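PDB 3DXI: putative aldolase from Bacteroides vulgatus ATCC 8482, which is of unknown function but folds as an eight-stranded TIM barrel and probably belongs with the HMGL-like, aldolase-type proteins. Local coordinates for residues I78-K83 and N91-P96; I104-D109 and I117-A122. One frame throughout, in Å; residues are numbered along the deposited sequence.

Interaction 1 (I78-K83 and N91-P96)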
ATOM      1  N   ILE A  78      10.313  24.768   7.522  1.00  7.36           N
ATOM      2  CA  ILE A  78       9.386  24.723   8.641  1.00  8.49           C
ATOM      3  C   ILE A  78       8.048  25.083   7.998  1.00  8.56           C
ATOM      4  O   ILE A  78       8.010  25.635   6.893  1.00  8.08           O
ATOM      5  CB  ILE A  78       9.732  25.737   9.783  1.00  9.90           C
ATOM      6  CG1 ILE A  78       9.577  27.179   9.300  1.00  9.41           C
ATOM      7  CG2 ILE A  78      11.130  25.449  10.331  1.00  9.77           C
ATOM      8  CD1 ILE A  78       8.161  27.713   9.425  1.00 11.05           C
HETATM    9  N   MSE A  79       6.952  24.769   8.674  1.00  8.36           N
HETATM   10  CA  MSE A  79       5.639  25.062   8.126  1.00  9.04           C
HETATM   11  C   MSE A  79       4.848  26.040   8.982  1.00 10.60           C
HETATM   12  O   MSE A  79       5.015  26.093  10.203  1.00  8.98           O
HETATM   13  CB  MSE A  79       4.852  23.754   7.962  1.00 11.12           C
HETATM   14  CG  MSE A  79       3.395  23.936   7.577  1.00 12.92           C
HETATM   15 SE   MSE A  79       2.535  22.263   7.117  1.00 22.56          SE
HETATM   16  CE  MSE A  79       3.054  22.201   5.248  1.00 15.19           C
ATOM     17  N   LEU A  80       3.998  26.815   8.315  1.00 10.35           N
ATOM     18  CA  LEU A  80       3.121  27.785   8.958  1.00 10.60           C
ATOM     19  C   LEU A  80       1.698  27.464   8.518  1.00 10.14           C
ATOM     20  O   LEU A  80       1.463  27.174   7.343  1.00 11.20           O
ATOM     21  CB  LEU A  80       3.439  29.208   8.498  1.00  9.74           C
ATOM     22  CG  LEU A  80       4.746  29.892   8.889  1.00 10.05           C
ATOM     23  CD1 LEU A  80       4.804  31.264   8.225  1.00  9.48           C
ATOM     24  CD2 LEU A  80       4.824  30.023  10.408  1.00  9.00           C
ATOM     25  N   ASN A  81       0.755  27.505   9.452  1.00  9.82           N
ATOM     26  CA  ASN A  81      -0.644  27.265   9.119  1.00 11.16           C
ATOM     27  C   ASN A  81      -1.229  28.626   8.716  1.00 11.91           C
ATOM     28  O   ASN A  81      -1.344  29.530   9.546  1.00 10.71           O
ATOM     29  CB  ASN A  81      -1.399  26.703  10.329  1.00 11.97           C
ATOM     30  CG  ASN A  81      -1.037  25.251  10.632  1.00 13.51           C
ATOM     31  OD1 ASN A  81      -1.017  24.836  11.792  1.00 13.56           O
ATOM     32  ND2 ASN A  81      -0.771  24.473   9.590  1.00 14.07           N
ATOM     33  N   GLU A  82      -1.587  28.765   7.440  1.00 12.39           N
ATOM     34  CA  GLU A  82      -2.140  30.009   6.902  1.00 12.96           C
ATOM     35  C   GLU A  82      -3.321  30.567   7.710  1.00 13.62           C
ATOM     36  O   GLU A  82      -3.372  31.762   8.001  1.00 12.78           O
ATOM     37  CB  GLU A  82      -2.564  29.788   5.444  1.00 13.37           C
ATOM     38  CG  GLU A  82      -2.841  31.045   4.633  1.00 13.58           C
ATOM     39  CD  GLU A  82      -4.171  31.685   4.969  1.00 16.60           C
ATOM     40  OE1 GLU A  82      -5.164  30.947   5.162  1.00 15.89           O
ATOM     41  OE2 GLU A  82      -4.226  32.929   5.023  1.00 18.02           O
ATOM     42  N   LYS A  83      -4.265  29.707   8.076  1.00 13.23           N
ATOM     43  CA  LYS A  83      -5.435  30.144   8.833  1.00 14.70           C
ATOM     44  C   LYS A  83      -5.095  30.755  10.195  1.00 15.25           C
ATOM     45  O   LYS A  83      -5.933  31.413  10.808  1.00 15.51           O
ATOM     46  CB  LYS A  83      -6.401  28.973   9.040  1.00 15.83           C
ATOM     47  CG  LYS A  83      -5.859  27.871   9.931  1.00 18.12           C
ATOM     48  CD  LYS A  83      -6.892  26.774  10.123  1.00 21.43           C
ATOM     49  CE  LYS A  83      -6.395  25.712  11.093  1.00 23.03           C
ATOM     50  NZ  LYS A  83      -7.387  24.616  11.259  1.00 24.65           N
ATOM     51  N   ASN A  91       6.900  38.776  11.526  1.00 20.72           N
ATOM     52  CA  ASN A  91       8.109  39.251  12.199  1.00 22.35           C
ATOM     53  C   ASN A  91       8.574  38.337  13.329  1.00 23.06           C
ATOM     54  O   ASN A  91       9.724  37.894  13.345  1.00 22.06           O
ATOM     55  CB  ASN A  91       7.913  40.669  12.746  1.00 25.02           C
ATOM     56  CG  ASN A  91       8.124  41.736  11.687  1.00 28.48           C
ATOM     57  OD1 ASN A  91       9.171  41.786  11.033  1.00 28.68           O
ATOM     58  ND2 ASN A  91       7.128  42.601  11.515  1.00 30.96           N
ATOM     59  N   HIS A  92       7.692  38.039  14.273  1.00 22.29           N
ATOM     60  CA  HIS A  92       8.106  37.183  15.370  1.00 22.11           C
ATOM     61  C   HIS A  92       8.284  35.733  14.940  1.00 19.79           C
ATOM     62  O   HIS A  92       9.161  35.038  15.446  1.00 18.60           O
ATOM     63  CB  HIS A  92       7.110  37.238  16.522  1.00 25.96           C
ATOM     64  CG  HIS A  92       7.641  36.639  17.787  1.00 31.49           C
ATOM     65  ND1 HIS A  92       6.827  36.234  18.824  1.00 32.80           N
ATOM     66  CD2 HIS A  92       8.911  36.376  18.178  1.00 33.59           C
ATOM     67  CE1 HIS A  92       7.574  35.744  19.798  1.00 35.22           C
ATOM     68  NE2 HIS A  92       8.842  35.819  19.433  1.00 36.04           N
ATOM     69  N   LEU A  93       7.455  35.281  14.002  1.00 17.41           N
ATOM     70  CA  LEU A  93       7.522  33.903  13.522  1.00 15.00           C
ATOM     71  C   LEU A  93       8.739  33.557  12.667  1.00 14.91           C
ATOM     72  O   LEU A  93       9.358  32.507  12.859  1.00 14.05           O
ATOM     73  CB  LEU A  93       6.259  33.558  12.721  1.00 13.83           C
ATOM     74  CG  LEU A  93       4.919  33.475  13.451  1.00 14.18           C
ATOM     75  CD1 LEU A  93       3.790  33.332  12.446  1.00 13.01           C
ATOM     76  CD2 LEU A  93       4.939  32.295  14.407  1.00 15.92           C
ATOM     77  N   LEU A  94       9.094  34.435  11.733  1.00 14.16           N
ATOM     78  CA  LEU A  94      10.199  34.142  10.824  1.00 13.54           C
ATOM     79  C   LEU A  94      11.496  34.937  10.961  1.00 14.38           C
ATOM     80  O   LEU A  94      12.577  34.413  10.694  1.00 14.82           O
ATOM     81  CB  LEU A  94       9.691  34.255   9.381  1.00 12.33           C
ATOM     82  CG  LEU A  94       8.459  33.393   9.076  1.00 12.13           C
ATOM     83  CD1 LEU A  94       8.030  33.558   7.632  1.00  9.47           C
ATOM     84  CD2 LEU A  94       8.788  31.951   9.355  1.00 11.18           C
ATOM     85  N   LEU A  95      11.393  36.195  11.368  1.00 15.48           N
ATOM     86  CA  LEU A  95      12.570  37.038  11.504  1.00 16.75           C
ATOM     87  C   LEU A  95      13.686  36.370  12.314  1.00 15.78           C
ATOM     88  O   LEU A  95      14.854  36.417  11.929  1.00 15.99           O
ATOM     89  CB  LEU A  95      12.176  38.372  12.143  1.00 19.93           C
ATOM     90  CG  LEU A  95      12.936  39.624  11.708  1.00 23.56           C
ATOM     91  CD1 LEU A  95      12.703  39.886  10.225  1.00 23.06           C
ATOM     92  CD2 LEU A  95      12.456  40.811  12.539  1.00 24.40           C
ATOM     93  N   PRO A  96      13.340  35.720  13.439  1.00 14.83           N
ATOM     94  CA  PRO A  96      14.391  35.076  14.237  1.00 13.71           C
ATOM     95  C   PRO A  96      15.099  33.902  13.564  1.00 12.90           C
ATOM     96  O   PRO A  96      16.182  33.506  13.994  1.00 13.36           O
ATOM     97  CB  PRO A  96      13.649  34.634  15.500  1.00 12.48           C
ATOM     98  CG  PRO A  96      12.512  35.630  15.600  1.00 13.86           C
ATOM     99  CD  PRO A  96      12.058  35.729  14.166  1.00 13.18           C
TER
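L80 of strand 75-81 reaches out from the barrel wall and sets its two methyls against two consecutive leucines, L93 and L94, of the short helix 90-94. Its CB leaves the strand toward the helix but lies too far back to touch either leucine. At CG the side chain forks. CD1 continues the chain in extended form, anti to CA (chi2 177°), and meets L94 tip to tip, with L80 CD1 4.0 Å from L94 CD1 and 4.2 Å from L94 CD2. The CD2 branch turns to the preceding residue, where L80 CD2 lies 4.0 Å from L93 CD1, the two side chains passing each other at a slant. This is the first half of a beta-alpha-beta unit of the TIM barrel: strand 75-81, helix 90-94, then strand 103-108, with the helix laid over the outside of the sheet. Two residues back along the strand, I78 faces the same way; of the two leucines it touches just L94, its CD1 sitting 4.3 Å from L94 CD2. The CB of L94 leaves the helix neither toward the strand nor away from it, yet its two methyls come round to L80 and I78. All four touching residues are buried, and the contact is purely apolar, with no hydrogen bond crossing it. I123 of helix 113-124 also packs on L80 and L94, while the carbonyl oxygen of L93 accepts a hydrogen bond from R46 NE.

Interaction 2 (I104-D109 and I117-A122)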
ATOM      1  N   ILE A 104       9.956  28.164   3.751  1.00  9.54           N
ATOM      2  CA  ILE A 104       8.806  28.307   4.621  1.00  9.63           C
ATOM      3  C   ILE A 104       7.632  27.748   3.833  1.00  9.67           C
ATOM      4  O   ILE A 104       7.271  28.287   2.784  1.00  8.06           O
ATOM      5  CB  ILE A 104       8.512  29.790   4.939  1.00  9.34           C
ATOM      6  CG1 ILE A 104       9.755  30.466   5.532  1.00  9.95           C
ATOM      7  CG2 ILE A 104       7.329  29.885   5.892  1.00 11.79           C
ATOM      8  CD1 ILE A 104      10.267  29.834   6.824  1.00  7.99           C
ATOM      9  N   ARG A 105       7.059  26.648   4.308  1.00  9.46           N
ATOM     10  CA  ARG A 105       5.912  26.068   3.623  1.00  9.67           C
ATOM     11  C   ARG A 105       4.662  26.545   4.333  1.00  9.84           C
ATOM     12  O   ARG A 105       4.654  26.688   5.553  1.00  9.99           O
ATOM     13  CB  ARG A 105       5.964  24.550   3.647  1.00  9.20           C
ATOM     14  CG  ARG A 105       7.144  23.964   2.917  1.00 10.79           C
ATOM     15  CD  ARG A 105       7.092  22.469   3.067  1.00 14.15           C
ATOM     16  NE  ARG A 105       6.645  21.807   1.862  1.00 11.69           N
ATOM     17  CZ  ARG A 105       6.184  20.564   1.822  1.00 10.05           C
ATOM     18  NH1 ARG A 105       6.089  19.841   2.928  1.00 12.25           N
ATOM     19  NH2 ARG A 105       5.869  20.031   0.659  1.00 12.55           N
ATOM     20  N   ILE A 106       3.612  26.791   3.561  1.00 10.51           N
ATOM     21  CA  ILE A 106       2.353  27.276   4.109  1.00 12.48           C
ATOM     22  C   ILE A 106       1.235  26.266   3.885  1.00 11.85           C
ATOM     23  O   ILE A 106       0.978  25.872   2.749  1.00 13.85           O
ATOM     24  CB  ILE A 106       1.960  28.606   3.431  1.00 13.28           C
ATOM     25  CG1 ILE A 106       3.149  29.576   3.487  1.00 14.59           C
ATOM     26  CG2 ILE A 106       0.738  29.202   4.112  1.00 13.77           C
ATOM     27  CD1 ILE A 106       2.965  30.849   2.677  1.00 13.08           C
ATOM     28  N   ALA A 107       0.581  25.839   4.962  1.00 10.76           N
ATOM     29  CA  ALA A 107      -0.537  24.902   4.842  1.00 10.10           C
ATOM     30  C   ALA A 107      -1.721  25.778   4.480  1.00 10.35           C
ATOM     31  O   ALA A 107      -2.158  26.601   5.280  1.00 11.33           O
ATOM     32  CB  ALA A 107      -0.790  24.185   6.162  1.00  9.67           C
ATOM     33  N   ILE A 108      -2.243  25.582   3.274  1.00 12.19           N
ATOM     34  CA  ILE A 108      -3.339  26.399   2.761  1.00 11.20           C
ATOM     35  C   ILE A 108      -4.606  25.675   2.321  1.00 12.21           C
ATOM     36  O   ILE A 108      -4.552  24.647   1.642  1.00 10.81           O
ATOM     37  CB  ILE A 108      -2.852  27.217   1.543  1.00 11.47           C
ATOM     38  CG1 ILE A 108      -1.562  27.962   1.893  1.00 10.57           C
ATOM     39  CG2 ILE A 108      -3.939  28.186   1.092  1.00 12.81           C
ATOM     40  CD1 ILE A 108      -0.844  28.541   0.691  1.00 11.17           C
ATOM     41  N   ASP A 109      -5.748  26.236   2.705  1.00 12.57           N
ATOM     42  CA  ASP A 109      -7.040  25.709   2.288  1.00 15.14           C
ATOM     43  C   ASP A 109      -7.293  26.508   1.007  1.00 15.32           C
ATOM     44  O   ASP A 109      -7.280  27.740   1.041  1.00 14.65           O
ATOM     45  CB  ASP A 109      -8.126  26.034   3.320  1.00 15.39           C
ATOM     46  CG  ASP A 109      -9.511  25.561   2.887  1.00 16.23           C
ATOM     47  OD1 ASP A 109      -9.829  25.640   1.682  1.00 16.58           O
ATOM     48  OD2 ASP A 109     -10.290  25.128   3.759  1.00 16.97           O
ATOM     49  N   ILE A 117      -1.493  34.246  -0.736  1.00 14.05           N
ATOM     50  CA  ILE A 117      -0.570  34.892  -1.670  1.00 13.98           C
ATOM     51  C   ILE A 117      -0.000  36.172  -1.063  1.00 14.19           C
ATOM     52  O   ILE A 117       1.154  36.528  -1.305  1.00 13.49           O
ATOM     53  CB  ILE A 117      -1.265  35.217  -3.022  1.00 14.00           C
ATOM     54  CG1 ILE A 117      -1.607  33.911  -3.745  1.00 13.53           C
ATOM     55  CG2 ILE A 117      -0.356  36.103  -3.889  1.00 12.15           C
ATOM     56  CD1 ILE A 117      -2.407  34.088  -5.019  1.00 13.92           C
ATOM     57  N   VAL A 118      -0.823  36.857  -0.273  1.00 14.44           N
ATOM     58  CA  VAL A 118      -0.413  38.080   0.402  1.00 14.96           C
ATOM     59  C   VAL A 118       0.669  37.714   1.414  1.00 14.86           C
ATOM     60  O   VAL A 118       1.682  38.399   1.545  1.00 12.87           O
ATOM     61  CB  VAL A 118      -1.603  38.721   1.160  1.00 16.00           C
ATOM     62  CG1 VAL A 118      -1.106  39.869   2.032  1.00 15.45           C
ATOM     63  CG2 VAL A 118      -2.666  39.203   0.164  1.00 15.58           C
ATOM     64  N   LEU A 119       0.438  36.622   2.132  1.00 16.28           N
ATOM     65  CA  LEU A 119       1.380  36.142   3.135  1.00 17.14           C
ATOM     66  C   LEU A 119       2.683  35.738   2.446  1.00 17.19           C
ATOM     67  O   LEU A 119       3.773  36.173   2.842  1.00 18.50           O
ATOM     68  CB  LEU A 119       0.774  34.943   3.869  1.00 17.47           C
ATOM     69  CG  LEU A 119       1.455  34.433   5.138  1.00 18.59           C
ATOM     70  CD1 LEU A 119       1.435  35.523   6.204  1.00 17.93           C
ATOM     71  CD2 LEU A 119       0.724  33.188   5.635  1.00 15.89           C
ATOM     72  N   ALA A 120       2.558  34.918   1.404  1.00 18.02           N
ATOM     73  CA  ALA A 120       3.712  34.436   0.644  1.00 16.43           C
ATOM     74  C   ALA A 120       4.580  35.584   0.157  1.00 17.18           C
ATOM     75  O   ALA A 120       5.800  35.547   0.288  1.00 17.90           O
ATOM     76  CB  ALA A 120       3.247  33.605  -0.536  1.00 15.51           C
ATOM     77  N   LYS A 121       3.941  36.604  -0.409  1.00 17.66           N
ATOM     78  CA  LYS A 121       4.647  37.769  -0.921  1.00 19.04           C
ATOM     79  C   LYS A 121       5.517  38.386   0.170  1.00 19.28           C
ATOM     80  O   LYS A 121       6.678  38.723  -0.068  1.00 19.79           O
ATOM     81  CB  LYS A 121       3.635  38.794  -1.438  1.00 22.41           C
ATOM     82  CG  LYS A 121       4.213  39.820  -2.390  1.00 25.40           C
ATOM     83  CD  LYS A 121       3.095  40.486  -3.185  1.00 29.90           C
ATOM     84  CE  LYS A 121       3.644  41.309  -4.341  1.00 30.06           C
ATOM     85  NZ  LYS A 121       2.554  41.705  -5.281  1.00 32.51           N
ATOM     86  N   ALA A 122       4.958  38.523   1.371  1.00 18.06           N
ATOM     87  CA  ALA A 122       5.700  39.094   2.494  1.00 17.63           C
ATOM     88  C   ALA A 122       6.870  38.195   2.914  1.00 16.32           C
ATOM     89  O   ALA A 122       7.955  38.679   3.227  1.00 15.92           O
ATOM     90  CB  ALA A 122       4.759  39.321   3.680  1.00 17.23           C
TER
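I106 is turned from strand 103-108 toward helix 113-124 and splits its two branches between L119 and A120. CG1 is anti to the carbonyl carbon (chi1 -51°) and CD1 anti to CA (chi2 171°), an extended course that carries the long branch out to the helix, where I106 CD1 stands 4.2 Å from A120 CB. The CA of A120 is equally near that same methyl, 4.2 Å from I106 CD1, so the tip of the isoleucine rests against helix backbone as well as side chain. The short branch goes to the other neighbour: L119 is turned toward the strand and brings its CD2 to 4.3 Å from I106 CG2. The CB of A120 is turned neither toward the strand nor away from it, and this methyl also packs on V130 and F132 of the next strand, 129-134. The three touching residues are buried, and only carbon meets carbon between the two segments. On the other face of the strand the chemistry changes, for R105 forms salt bridges with E42 and D216. I106 turned out to the helix layer and R105 to the opposite face suit a strand in the wall of a TIM barrel, here the first of the beta-alpha-beta unit 103-108, 113-124, 129-134.

In the fold
From the N terminus, the chain passes along strand 75-81 and turns back through helix 90-94, where interaction 1 closes its loop. It then enters strand 103-108, and the turn into helix 113-124 is closed by interaction 2. The two loops follow in series, neither nesting nor crossing, and their centres are about 9 Å apart. The sheet joins them laterally: L80 N lies 2.8 Å from R105 O and L80 O 2.9 Å from A107 N, both probable hydrogen bonds between adjacent parallel strands. E82 CB also packs on I106 CG2 at 3.6 Å. Together they bind two consecutive strand-helix pairs onto one side of the barrel.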